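PDB 3K0Z: putative polyketide cyclase from Bacillus cereus, which is of unknown function but, as a SnoaL-like member of the NTF2 clan and a putative lipoprotein, may act as a lyase or cyclase. Local coordinates for residues Val10-Leu13 and Lys18-Ala21; Arg42-Trp47 and Val107-Ser112; Gly50-Ile55 and Ala82-Arg87; Pro91-Glu96 and Ile122-Ile127. All coordinates share one frame; numbering follows the deposited sequence.

Contact 1 of 4, residues Val10-Leu13 and Lys18-Ala21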
loop_
_atom_site.group_PDB
_atom_site.type_symbol
_atom_site.label_atom_id
_atom_site.label_comp_id
_atom_site.label_asym_id
_atom_site.label_seq_id
_atom_site.Cartn_x
_atom_site.Cartn_y
_atom_site.Cartn_z
ATOM N N VAL A 10 -18.505 -9.293 -10.045
ATOM C CA VAL A 10 -19.048 -8.989 -8.746
ATOM C C VAL A 10 -20.108 -7.891 -8.854
ATOM O O VAL A 10 -19.900 -6.833 -9.439
ATOM C CB VAL A 10 -17.941 -8.553 -7.728
ATOM C CG1 VAL A 10 -18.578 -8.058 -6.438
ATOM C CG2 VAL A 10 -16.980 -9.715 -7.440
ATOM N N GLN A 11 -21.244 -8.141 -8.229
ATOM C CA GLN A 11 -22.284 -7.150 -8.122
ATOM C C GLN A 11 -21.990 -6.290 -6.899
ATOM O O GLN A 11 -22.069 -6.765 -5.746
ATOM C CB GLN A 11 -23.625 -7.838 -7.966
ATOM C CG GLN A 11 -24.774 -6.901 -7.954
ATOM C CD GLN A 11 -26.101 -7.637 -7.799
ATOM O OE1 GLN A 11 -26.351 -8.625 -8.502
ATOM N NE2 GLN A 11 -26.937 -7.167 -6.872
ATOM N N LEU A 12 -21.658 -5.027 -7.149
ATOM C CA LEU A 12 -21.272 -4.111 -6.100
ATOM C C LEU A 12 -22.460 -3.594 -5.305
ATOM O O LEU A 12 -23.566 -3.468 -5.846
ATOM C CB LEU A 12 -20.537 -2.914 -6.710
ATOM C CG LEU A 12 -19.241 -3.193 -7.451
ATOM C CD1 LEU A 12 -18.835 -1.925 -8.167
ATOM C CD2 LEU A 12 -18.100 -3.726 -6.529
ATOM N N LEU A 13 -22.204 -3.258 -4.035
ATOM C CA LEU A 13 -23.210 -2.667 -3.184
ATOM C C LEU A 13 -23.383 -1.207 -3.577
ATOM O O LEU A 13 -22.413 -0.492 -3.887
ATOM C CB LEU A 13 -22.807 -2.755 -1.707
ATOM C CG LEU A 13 -22.818 -4.103 -0.978
ATOM C CD1 LEU A 13 -22.202 -3.923 0.405
ATOM C CD2 LEU A 13 -24.204 -4.688 -0.896
ATOM N N LYS A 18 -17.524 2.686 -4.805
ATOM C CA LYS A 18 -17.325 1.680 -5.827
ATOM C C LYS A 18 -15.922 1.755 -6.374
ATOM O O LYS A 18 -15.419 2.824 -6.725
ATOM C CB LYS A 18 -18.365 1.806 -6.922
ATOM C CG LYS A 18 -19.758 1.436 -6.401
ATOM C CD LYS A 18 -20.803 1.576 -7.444
ATOM C CE LYS A 18 -22.186 1.308 -6.901
ATOM N NZ LYS A 18 -23.135 1.282 -8.074
ATOM N N PRO A 19 -15.249 0.614 -6.415
ATOM C CA PRO A 19 -13.899 0.643 -6.976
ATOM C C PRO A 19 -13.886 1.130 -8.408
ATOM O O PRO A 19 -14.731 0.721 -9.197
ATOM C CB PRO A 19 -13.469 -0.812 -6.923
ATOM C CG PRO A 19 -14.330 -1.422 -5.814
ATOM C CD PRO A 19 -15.648 -0.733 -5.975
ATOM N N LYS A 20 -12.945 2.017 -8.732
ATOM C CA LYS A 20 -12.800 2.530 -10.066
ATOM C C LYS A 20 -12.133 1.500 -10.977
ATOM O O LYS A 20 -12.349 1.522 -12.190
ATOM C CB LYS A 20 -11.985 3.824 -10.073
ATOM C CG LYS A 20 -12.668 4.970 -9.388
ATOM C CD LYS A 20 -12.125 6.312 -9.880
ATOM C CE LYS A 20 -12.384 7.404 -8.851
ATOM N NZ LYS A 20 -13.680 7.231 -8.121
ATOM N N ALA A 21 -11.322 0.623 -10.391
ATOM C CA ALA A 21 -10.658 -0.488 -11.105
ATOM C C ALA A 21 -10.553 -1.656 -10.125
ATOM O O ALA A 21 -10.481 -1.449 -8.907
ATOM C CB ALA A 21 -9.271 -0.060 -11.607
#
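Leu12 drives its forked end into the angle between Lys18 and Pro19. Both methyls reach the proline: Leu12 CD2 meets the near corner of the ring end-on, 3.9 Å from Pro19 CD, and Leu12 CD1 is 4.0 Å from the same carbon. CD1 alone also lies along the stem of the lysine, with Lys18 CG at 3.9 Å and the methylenes before and after it hardly farther off. The isobutyl group and the lysine chain cross at a slant, so one methyl rests on three successive carbons. A chi1 of -62° sets Leu12 CG beside its own backbone N and opposite the carbonyl carbon, aiming the fork at residues 18 and 19. Around this tight part, Leu12 also touches Val37 and Gln41 of helix 30-49 and Met22, while Pro19 leans on Ile97 and Leu100 of strand 93-103.

The other side is looser. Lys18 runs out fully extended past the backbone of Leu13, and its CE passes 3.5 Å from Leu13 O. Lys18 NZ is 4.6 Å from Leu13 O, too far for a hydrogen bond. The Leu13 side chain leads off toward His38, and its backbone N is held by Gln41 OE1. Here the lysine is largely in solvent, whereas Leu12 is partly sheltered.

The pairing joins the two arms of the N-terminal loop ahead of strand 22-24. No hydrogen bond links them, so cohesion rests on aliphatic contact. The carbonyl of Leu13 beside the carbon next to the ammonium probably adds a mild electrostatic attraction without fixing the charged end.

Contact 2 of 4, residues Arg42-Trp47 and Val107-Ser112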
loop_
_atom_site.group_PDB
_atom_site.type_symbol
_atom_site.label_atom_id
_atom_site.label_comp_id
_atom_site.label_asym_id
_atom_site.label_seq_id
_atom_site.Cartn_x
_atom_site.Cartn_y
_atom_site.Cartn_z
ATOM N N ARG A 42 -17.779 -1.713 2.499
ATOM C CA ARG A 42 -18.313 -1.282 3.795
ATOM C C ARG A 42 -17.242 -0.608 4.605
ATOM O O ARG A 42 -17.521 0.314 5.319
ATOM C CB ARG A 42 -18.863 -2.447 4.614
ATOM C CG ARG A 42 -20.140 -3.049 4.073
ATOM C CD ARG A 42 -20.772 -4.050 5.027
ATOM N NE ARG A 42 -21.926 -4.738 4.420
ATOM C CZ ARG A 42 -21.865 -5.896 3.744
ATOM N NH1 ARG A 42 -20.737 -6.584 3.602
ATOM N NH2 ARG A 42 -22.976 -6.407 3.243
ATOM N N PHE A 43 -16.019 -1.111 4.535
ATOM C CA PHE A 43 -14.912 -0.534 5.244
ATOM C C PHE A 43 -14.663 0.888 4.730
ATOM O O PHE A 43 -14.517 1.816 5.540
ATOM C CB PHE A 43 -13.645 -1.412 5.097
ATOM C CG PHE A 43 -12.542 -1.102 6.100
ATOM C CD1 PHE A 43 -12.770 -1.185 7.472
ATOM C CD2 PHE A 43 -11.249 -0.826 5.665
ATOM C CE1 PHE A 43 -11.730 -0.923 8.382
ATOM C CE2 PHE A 43 -10.210 -0.624 6.594
ATOM C CZ PHE A 43 -10.464 -0.668 7.928
ATOM N N TYR A 44 -14.631 1.093 3.413
ATOM C CA TYR A 44 -14.434 2.473 2.910
ATOM C C TYR A 44 -15.706 3.346 3.010
ATOM O O TYR A 44 -15.574 4.567 3.107
ATOM C CB TYR A 44 -13.683 2.534 1.562
ATOM C CG TYR A 44 -12.375 1.816 1.777
ATOM C CD1 TYR A 44 -11.397 2.363 2.600
ATOM C CD2 TYR A 44 -12.181 0.539 1.288
ATOM C CE1 TYR A 44 -10.245 1.655 2.951
ATOM C CE2 TYR A 44 -11.004 -0.166 1.590
ATOM C CZ TYR A 44 -10.053 0.407 2.423
ATOM O OH TYR A 44 -8.934 -0.296 2.750
ATOM N N ALA A 45 -16.897 2.749 3.035
ATOM C CA ALA A 45 -18.126 3.499 3.421
ATOM C C ALA A 45 -17.984 4.071 4.841
ATOM O O ALA A 45 -18.368 5.201 5.095
ATOM C CB ALA A 45 -19.395 2.643 3.310
ATOM N N PHE A 46 -17.434 3.279 5.758
ATOM C CA PHE A 46 -17.241 3.751 7.096
ATOM C C PHE A 46 -16.249 4.918 7.087
ATOM O O PHE A 46 -16.509 5.970 7.661
ATOM C CB PHE A 46 -16.749 2.648 8.015
ATOM C CG PHE A 46 -16.335 3.175 9.337
ATOM C CD1 PHE A 46 -17.288 3.677 10.218
ATOM C CD2 PHE A 46 -15.001 3.267 9.670
ATOM C CE1 PHE A 46 -16.901 4.229 11.445
ATOM C CE2 PHE A 46 -14.600 3.799 10.884
ATOM C CZ PHE A 46 -15.541 4.291 11.768
ATOM N N TRP A 47 -15.106 4.751 6.435
ATOM C CA TRP A 47 -14.155 5.867 6.391
ATOM C C TRP A 47 -14.753 7.084 5.701
ATOM O O TRP A 47 -14.421 8.214 6.076
ATOM C CB TRP A 47 -12.862 5.470 5.731
ATOM C CG TRP A 47 -12.060 4.457 6.543
ATOM C CD1 TRP A 47 -11.703 3.203 6.157
ATOM C CD2 TRP A 47 -11.535 4.628 7.888
ATOM N NE1 TRP A 47 -10.983 2.589 7.155
ATOM C CE2 TRP A 47 -10.887 3.433 8.235
ATOM C CE3 TRP A 47 -11.547 5.684 8.811
ATOM C CZ2 TRP A 47 -10.223 3.260 9.463
ATOM C CZ3 TRP A 47 -10.913 5.509 10.057
ATOM C CH2 TRP A 47 -10.268 4.294 10.364
ATOM N N VAL A 107 -7.065 -8.540 0.391
ATOM C CA VAL A 107 -7.568 -7.477 -0.488
ATOM C C VAL A 107 -6.614 -6.289 -0.360
ATOM O O VAL A 107 -6.318 -5.866 0.733
ATOM C CB VAL A 107 -9.005 -7.009 -0.092
ATOM C CG1 VAL A 107 -9.471 -5.800 -0.975
ATOM C CG2 VAL A 107 -9.987 -8.117 -0.237
ATOM N N THR A 108 -6.125 -5.767 -1.475
ATOM C CA THR A 108 -5.365 -4.518 -1.445
ATOM C C THR A 108 -6.272 -3.441 -1.967
ATOM O O THR A 108 -6.868 -3.628 -3.031
ATOM C CB THR A 108 -4.172 -4.577 -2.366
ATOM O OG1 THR A 108 -3.347 -5.706 -2.004
ATOM C CG2 THR A 108 -3.385 -3.256 -2.261
ATOM N N ALA A 109 -6.385 -2.346 -1.230
ATOM C CA ALA A 109 -7.144 -1.185 -1.674
ATOM C C ALA A 109 -6.232 0.014 -1.801
ATOM O O ALA A 109 -5.410 0.263 -0.887
ATOM C CB ALA A 109 -8.330 -0.847 -0.669
ATOM N N ARG A 110 -6.389 0.763 -2.900
ATOM C CA ARG A 110 -5.736 2.037 -3.042
ATOM C C ARG A 110 -6.830 3.097 -2.977
ATOM O O ARG A 110 -7.775 3.091 -3.796
ATOM C CB ARG A 110 -4.965 2.139 -4.362
ATOM C CG ARG A 110 -4.300 3.461 -4.608
ATOM C CD ARG A 110 -3.319 3.425 -5.819
ATOM N NE ARG A 110 -3.962 3.194 -7.110
ATOM C CZ ARG A 110 -4.548 4.127 -7.842
ATOM N NH1 ARG A 110 -4.665 5.361 -7.404
ATOM N NH2 ARG A 110 -5.064 3.802 -9.020
ATOM N N LEU A 111 -6.679 4.015 -2.046
ATOM C CA LEU A 111 -7.695 5.035 -1.757
ATOM C C LEU A 111 -7.293 6.447 -2.128
ATOM O O LEU A 111 -6.092 6.751 -2.209
ATOM C CB LEU A 111 -8.016 5.015 -0.261
ATOM C CG LEU A 111 -8.539 3.711 0.388
ATOM C CD1 LEU A 111 -9.639 2.941 -0.484
ATOM C CD2 LEU A 111 -7.407 2.761 0.859
ATOM N N SER A 112 -8.291 7.290 -2.441
ATOM C CA SER A 112 -8.073 8.725 -2.610
ATOM C C SER A 112 -8.964 9.424 -1.579
ATOM O O SER A 112 -10.123 9.027 -1.386
ATOM C CB SER A 112 -8.362 9.201 -4.045
ATOM O OG SER A 112 -9.613 8.714 -4.479
#
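Tyr44 turns the flat of its ring to Leu111, and the two side chains cross at about a right angle. Leu111 CD1 sits almost squarely over the ring, 3.5 Å from the Tyr44 centroid and 8° off the normal, a CH-pi contact. The second branch, CD2, reaches the phenol end instead, 3.7 Å from Tyr44 CE1. Ala109, two residues back along the strand, comes in obliquely, its CB 3.5 Å from Tyr44 OH. With chi1 at -56°, Tyr44 CG lies beside its backbone N, which carries the ring out from helix 30-49 toward strand 106-117.

This is the helix-on-sheet packing of the cone-like NTF2 fold, in which a long N-terminal helix closes the hollow of a curved sheet; in relatives that hollow commonly forms the ligand pocket. The phenol does not end in grease: Tyr44 OH is hydrogen-bonded to Asp128 OD2 on the adjoining strand 120-133, and it also lies in the plane of the Phe43 ring, at the edge. Thr108 and Arg110 project from the other side of the strand, where Thr108 OG1 bonds its counterpart in the second subunit and Arg110 makes a cation-pi contact with Trp141 of that subunit.

Contact 3 of 4, residues Gly50-Ile55 and Ala82-Arg87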
loop_
_atom_site.group_PDB
_atom_site.type_symbol
_atom_site.label_atom_id
_atom_site.label_comp_id
_atom_site.label_asym_id
_atom_site.label_seq_id
_atom_site.Cartn_x
_atom_site.Cartn_y
_atom_site.Cartn_z
ATOM N N GLY A 50 -18.245 7.738 8.591
ATOM C CA GLY A 50 -18.207 7.670 10.049
ATOM C C GLY A 50 -19.390 6.933 10.655
ATOM O O GLY A 50 -19.580 7.004 11.852
ATOM N N LYS A 51 -20.204 6.238 9.860
ATOM C CA LYS A 51 -21.376 5.513 10.400
ATOM C C LYS A 51 -20.935 4.277 11.170
ATOM O O LYS A 51 -20.624 3.222 10.558
ATOM C CB LYS A 51 -22.367 5.103 9.298
ATOM C CG LYS A 51 -23.233 6.217 8.711
ATOM N N GLU A 52 -20.891 4.390 12.498
ATOM C CA GLU A 52 -20.379 3.311 13.358
ATOM C C GLU A 52 -21.140 1.986 13.290
ATOM O O GLU A 52 -20.566 0.955 13.566
ATOM C CB GLU A 52 -20.267 3.771 14.806
ATOM C CG GLU A 52 -19.247 4.914 15.001
ATOM C CD GLU A 52 -19.102 5.309 16.489
ATOM O OE1 GLU A 52 -19.827 4.732 17.326
ATOM O OE2 GLU A 52 -18.255 6.158 16.799
ATOM N N GLU A 53 -22.395 2.005 12.853
ATOM C CA GLU A 53 -23.152 0.772 12.710
ATOM C C GLU A 53 -22.566 -0.149 11.620
ATOM O O GLU A 53 -22.849 -1.340 11.604
ATOM C CB GLU A 53 -24.623 1.043 12.489
ATOM C CG GLU A 53 -24.996 1.656 11.129
ATOM C CD GLU A 53 -25.008 3.185 11.132
ATOM O OE1 GLU A 53 -24.425 3.840 12.075
ATOM O OE2 GLU A 53 -25.609 3.724 10.160
ATOM N N LEU A 54 -21.723 0.392 10.748
ATOM C CA LEU A 54 -21.036 -0.425 9.719
ATOM C C LEU A 54 -19.973 -1.322 10.318
ATOM O O LEU A 54 -19.643 -2.413 9.797
ATOM C CB LEU A 54 -20.391 0.471 8.651
ATOM C CG LEU A 54 -21.343 1.169 7.678
ATOM C CD1 LEU A 54 -20.538 2.066 6.833
ATOM C CD2 LEU A 54 -22.161 0.112 6.818
ATOM N N ILE A 55 -19.384 -0.879 11.407
ATOM C CA ILE A 55 -18.235 -1.617 11.972
ATOM C C ILE A 55 -18.487 -3.112 12.253
ATOM O O ILE A 55 -17.774 -3.976 11.739
ATOM C CB ILE A 55 -17.650 -0.873 13.202
ATOM C CG1 ILE A 55 -17.013 0.439 12.745
ATOM C CG2 ILE A 55 -16.593 -1.729 13.928
ATOM C CD1 ILE A 55 -16.625 1.360 13.866
ATOM N N ALA A 82 -10.696 7.325 15.239
ATOM C CA ALA A 82 -10.074 7.917 14.063
ATOM C C ALA A 82 -11.043 8.711 13.180
ATOM O O ALA A 82 -10.699 9.814 12.692
ATOM C CB ALA A 82 -9.332 6.785 13.219
ATOM N N ALA A 83 -12.221 8.156 12.958
ATOM C CA ALA A 83 -13.246 8.801 12.141
ATOM C C ALA A 83 -13.664 10.150 12.760
ATOM O O ALA A 83 -13.763 11.152 12.067
ATOM C CB ALA A 83 -14.455 7.888 11.994
ATOM N N GLN A 84 -13.898 10.166 14.068
ATOM C CA GLN A 84 -14.313 11.379 14.761
ATOM C C GLN A 84 -13.173 12.373 14.876
ATOM O O GLN A 84 -13.390 13.574 14.697
ATOM C CB GLN A 84 -14.803 11.047 16.171
ATOM C CG GLN A 84 -16.029 10.205 16.215
ATOM C CD GLN A 84 -16.415 9.850 17.632
ATOM O OE1 GLN A 84 -16.980 10.667 18.332
ATOM N NE2 GLN A 84 -16.065 8.632 18.065
ATOM N N ASN A 85 -11.957 11.856 15.154
ATOM C CA ASN A 85 -10.791 12.688 15.395
ATOM C C ASN A 85 -10.440 13.442 14.103
ATOM O O ASN A 85 -10.235 14.634 14.121
ATOM C CB ASN A 85 -9.626 11.810 15.888
ATOM C CG ASN A 85 -8.374 12.607 16.255
ATOM O OD1 ASN A 85 -8.411 13.494 17.105
ATOM N ND2 ASN A 85 -7.252 12.272 15.612
ATOM N N PHE A 86 -10.430 12.741 12.976
ATOM C CA PHE A 86 -10.142 13.380 11.709
ATOM C C PHE A 86 -11.105 14.551 11.390
ATOM O O PHE A 86 -10.673 15.633 10.986
ATOM C CB PHE A 86 -10.178 12.343 10.595
ATOM C CG PHE A 86 -9.525 12.816 9.340
ATOM C CD1 PHE A 86 -10.243 13.509 8.381
ATOM C CD2 PHE A 86 -8.183 12.612 9.147
ATOM C CE1 PHE A 86 -9.618 13.957 7.219
ATOM C CE2 PHE A 86 -7.573 13.033 7.997
ATOM C CZ PHE A 86 -8.292 13.700 7.027
ATOM N N ARG A 87 -12.392 14.352 11.611
ATOM C CA ARG A 87 -13.409 15.371 11.296
ATOM C C ARG A 87 -13.372 16.623 12.150
ATOM O O ARG A 87 -13.931 17.639 11.774
ATOM C CB ARG A 87 -14.784 14.738 11.322
ATOM C CG ARG A 87 -15.061 13.931 10.071
ATOM C CD ARG A 87 -16.211 12.817 10.235
ATOM N NE ARG A 87 -16.362 12.114 8.942
ATOM C CZ ARG A 87 -15.654 11.073 8.532
ATOM N NH1 ARG A 87 -14.764 10.466 9.318
ATOM N NH2 ARG A 87 -15.892 10.593 7.323
HETATM O O HOH W 1 -17.253 6.603 19.453
#
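Gly50 lies close against helix 76-87, and backbone-to-side-chain packing is the first kind of contact here. Gly50 CA sits 4.2 Å from Ala83 CB, so the turn rests on the methyl of Ala83. Gly50 has a positive phi of 74° and is where the chain leaves helical geometry after helix 30-49.

Arg87 supplies the second kind, its guanidinium lying flat beside the same turn. Gly50 N stands over one face, 3.9 Å from Arg87 NH2 and displaced toward the rim. Polar bonds hold that plane in place. Arg87 NH1 gives a 3.0 Å hydrogen bond to Ala83 O, one turn back in its own helix, at 162° and with the oxygen practically in the guanidinium plane. Arg87 NH2 goes to Trp47 O, with a weak further bond to Asp48 O, so the arginine ties the last turn of helix 30-49 to helix 76-87.

The third kind is water-mediated, at the surface. Glu52 OE2 and Gln84 NE2 approach to 3.5 Å, too loosely for a direct bond, with carboxylate and amide planes 67° apart. A water spans them: it donates to Glu52 OE2 at 2.9 Å and accepts a weak bond from Gln84 NE2. The firmer partner of that amide is Lys80 O in its own helix.

A glycine with positive phi just past the last turn is a familiar way to end a helix. What this protein adds is the arginine, which joins helices 30-49 and 76-87 of its SnoaL-like, NTF2-type domain.

Contact 4 of 4, residues Pro91-Glu96 and Ile122-Ile127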
loop_
_atom_site.group_PDB
_atom_site.type_symbol
_atom_site.label_atom_id
_atom_site.label_comp_id
_atom_site.label_asym_id
_atom_site.label_seq_id
_atom_site.Cartn_x
_atom_site.Cartn_y
_atom_site.Cartn_z
ATOM N N PRO A 91 -13.520 18.299 8.487
ATOM C CA PRO A 91 -14.834 17.694 8.338
ATOM C C PRO A 91 -15.291 17.549 6.883
ATOM O O PRO A 91 -16.070 16.656 6.594
ATOM C CB PRO A 91 -15.761 18.641 9.113
ATOM C CG PRO A 91 -15.055 19.923 9.171
ATOM C CD PRO A 91 -13.577 19.630 9.098
ATOM N N ASN A 92 -14.840 18.413 5.973
ATOM C CA ASN A 92 -15.172 18.224 4.563
ATOM C C ASN A 92 -14.144 17.278 3.931
ATOM O O ASN A 92 -13.160 17.726 3.308
ATOM C CB ASN A 92 -15.180 19.540 3.813
ATOM C CG ASN A 92 -15.626 19.380 2.378
ATOM O OD1 ASN A 92 -16.398 18.466 2.052
ATOM N ND2 ASN A 92 -15.130 20.249 1.506
ATOM N N ILE A 93 -14.399 15.982 4.088
ATOM C CA ILE A 93 -13.534 14.913 3.631
ATOM C C ILE A 93 -14.371 13.785 2.998
ATOM O O ILE A 93 -15.474 13.514 3.454
ATOM C CB ILE A 93 -12.690 14.314 4.824
ATOM C CG1 ILE A 93 -11.531 13.468 4.277
ATOM C CG2 ILE A 93 -13.614 13.529 5.832
ATOM C CD1 ILE A 93 -10.457 14.274 3.511
ATOM N N HIS A 94 -13.803 13.144 1.966
ATOM C CA HIS A 94 -14.475 12.134 1.154
ATOM C C HIS A 94 -13.460 11.082 0.750
ATOM O O HIS A 94 -12.315 11.434 0.391
ATOM C CB HIS A 94 -15.050 12.841 -0.086
ATOM C CG HIS A 94 -15.902 14.026 0.268
ATOM N ND1 HIS A 94 -17.230 13.903 0.604
ATOM C CD2 HIS A 94 -15.592 15.335 0.424
ATOM C CE1 HIS A 94 -17.713 15.091 0.917
ATOM N NE2 HIS A 94 -16.738 15.977 0.821
ATOM N N CYS A 95 -13.886 9.820 0.758
ATOM C CA CYS A 95 -13.012 8.672 0.455
ATOM C C CYS A 95 -13.544 7.914 -0.767
ATOM O O CYS A 95 -14.725 7.604 -0.791
ATOM C CB CYS A 95 -13.014 7.739 1.668
ATOM S SG CYS A 95 -12.049 6.232 1.428
ATOM N N GLU A 96 -12.671 7.633 -1.745
ATOM C CA GLU A 96 -12.988 6.842 -2.928
ATOM C C GLU A 96 -11.981 5.700 -3.089
ATOM O O GLU A 96 -10.828 5.832 -2.691
ATOM C CB GLU A 96 -12.949 7.735 -4.142
ATOM C CG GLU A 96 -14.078 8.728 -4.198
ATOM C CD GLU A 96 -14.270 9.284 -5.645
ATOM O OE1 GLU A 96 -13.341 9.897 -6.211
ATOM O OE2 GLU A 96 -15.352 9.053 -6.225
ATOM N N ILE A 122 -7.573 19.583 -0.190
ATOM C CA ILE A 122 -7.001 18.425 0.455
ATOM C C ILE A 122 -7.102 17.318 -0.572
ATOM O O ILE A 122 -8.153 17.120 -1.180
ATOM C CB ILE A 122 -7.801 18.003 1.719
ATOM C CG1 ILE A 122 -7.652 19.047 2.811
ATOM C CG2 ILE A 122 -7.325 16.649 2.266
ATOM C CD1 ILE A 122 -6.202 19.358 3.218
ATOM N N ASP A 123 -6.017 16.600 -0.778
ATOM C CA ASP A 123 -5.998 15.513 -1.747
ATOM C C ASP A 123 -4.791 14.650 -1.441
ATOM O O ASP A 123 -3.671 15.066 -1.677
ATOM C CB ASP A 123 -5.891 16.045 -3.172
ATOM C CG ASP A 123 -5.983 14.933 -4.238
ATOM O OD1 ASP A 123 -6.042 13.693 -3.934
ATOM O OD2 ASP A 123 -6.023 15.332 -5.412
ATOM N N PHE A 124 -5.025 13.485 -0.858
ATOM C CA PHE A 124 -3.950 12.564 -0.527
ATOM C C PHE A 124 -4.436 11.144 -0.714
ATOM O O PHE A 124 -5.645 10.891 -0.745
ATOM C CB PHE A 124 -3.384 12.779 0.911
ATOM C CG PHE A 124 -4.356 12.435 2.018
ATOM C CD1 PHE A 124 -5.294 13.383 2.455
ATOM C CD2 PHE A 124 -4.348 11.182 2.616
ATOM C CE1 PHE A 124 -6.205 13.064 3.452
ATOM C CE2 PHE A 124 -5.254 10.872 3.629
ATOM C CZ PHE A 124 -6.177 11.825 4.054
ATOM N N PHE A 125 -3.487 10.229 -0.814
ATOM C CA PHE A 125 -3.809 8.826 -1.014
ATOM C C PHE A 125 -3.380 7.875 0.111
ATOM O O PHE A 125 -2.613 8.234 1.011
ATOM C CB PHE A 125 -3.277 8.366 -2.361
ATOM C CG PHE A 125 -1.839 8.005 -2.356
ATOM C CD1 PHE A 125 -0.879 8.962 -2.540
ATOM C CD2 PHE A 125 -1.434 6.674 -2.208
ATOM C CE1 PHE A 125 0.468 8.641 -2.555
ATOM C CE2 PHE A 125 -0.088 6.339 -2.228
ATOM C CZ PHE A 125 0.868 7.371 -2.391
ATOM N N ALA A 126 -3.921 6.654 0.066
ATOM C CA ALA A 126 -3.579 5.622 1.051
ATOM C C ALA A 126 -3.553 4.274 0.318
ATOM O O ALA A 126 -4.174 4.118 -0.754
ATOM C CB ALA A 126 -4.608 5.615 2.194
ATOM N N ILE A 127 -2.822 3.320 0.879
ATOM C CA ILE A 127 -2.866 1.917 0.429
ATOM C C ILE A 127 -3.060 1.029 1.666
ATOM O O ILE A 127 -2.351 1.210 2.685
ATOM C CB ILE A 127 -1.586 1.440 -0.338
ATOM C CG1 ILE A 127 -1.246 2.368 -1.513
ATOM C CG2 ILE A 127 -1.832 0.010 -0.816
ATOM C CD1 ILE A 127 0.088 2.077 -2.228
#
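Residues 93-96 and 122-127 run parallel as next-but-one strands of the sheet, strand 106-117 lying between them, and their nearest alpha carbons, Ile93 CA and Ile122 CA, are 8.1 Å apart. No hydrogen bond passes directly from one to the other, so the meeting is made by side chains reaching over the middle strand.

Ile93 does the reaching. Its chi1 of -165° sends CG1 away from the backbone N, and the bend at chi2, 66°, brings the terminal CD1 to strand 120-133. There CD1 comes within 4.1 Å of Ile122 CG2, the two isoleucines crossing at a slant. The same methyl approaches the Phe124 ring obliquely, 4.4 Å from Phe124 CE1. Ile122 CG2 in turn lies at the edge of that ring, in its plane, so one methyl of each isoleucine and the phenylalanine form a small apolar cluster. Phe86 of helix 76-87 packs on both Ile93 and Phe124, and Leu149 of helix 146-152 covers Ile122 and Phe124.

At the start of the strand the chain is shaped by polar contacts. Asn92 is the centre of an inverse gamma turn, closed by a weak bond from Ile93 N to Pro91 O. His94 NE2 donates to Asn92 OD1 at 2.8 Å, with an N-H...O angle of 150°, and Asn92 ND2 goes on to Thr116 OG1, tying the turn to the neighbouring strand.

Large apolar residues meeting over an intervening strand, with helices laid on top, are consistent with the inside of the strongly curved sheet in the NTF2-like fold of the SnoaL family.

Overall arrangement
The centre of contact 2 lies about 3 Å from the centre of the chain, and the others are arranged about it, their centres 11 to 13 Å from its own. It shares the sheet with contact 4: Leu111 N probably bonds Ala126 O (2.8 Å), and Ser112 O probably receives Glu96 N. Contact 3 is nested in the loop that contact 2 closes and packs on it, Ala45 CB lying 3.7 Å from Leu54 CD1; its centre is about 14 Å from that of contact 4. At the periphery, contact 1 reaches contact 4 by a 3.1 Å salt bridge from Lys20 NZ to Glu96 OE2. Of the four, contacts 2 and 4 touch the second subunit. Nothing here marks an active site; in relatives the pocket commonly lies on the side where Tyr44 packs.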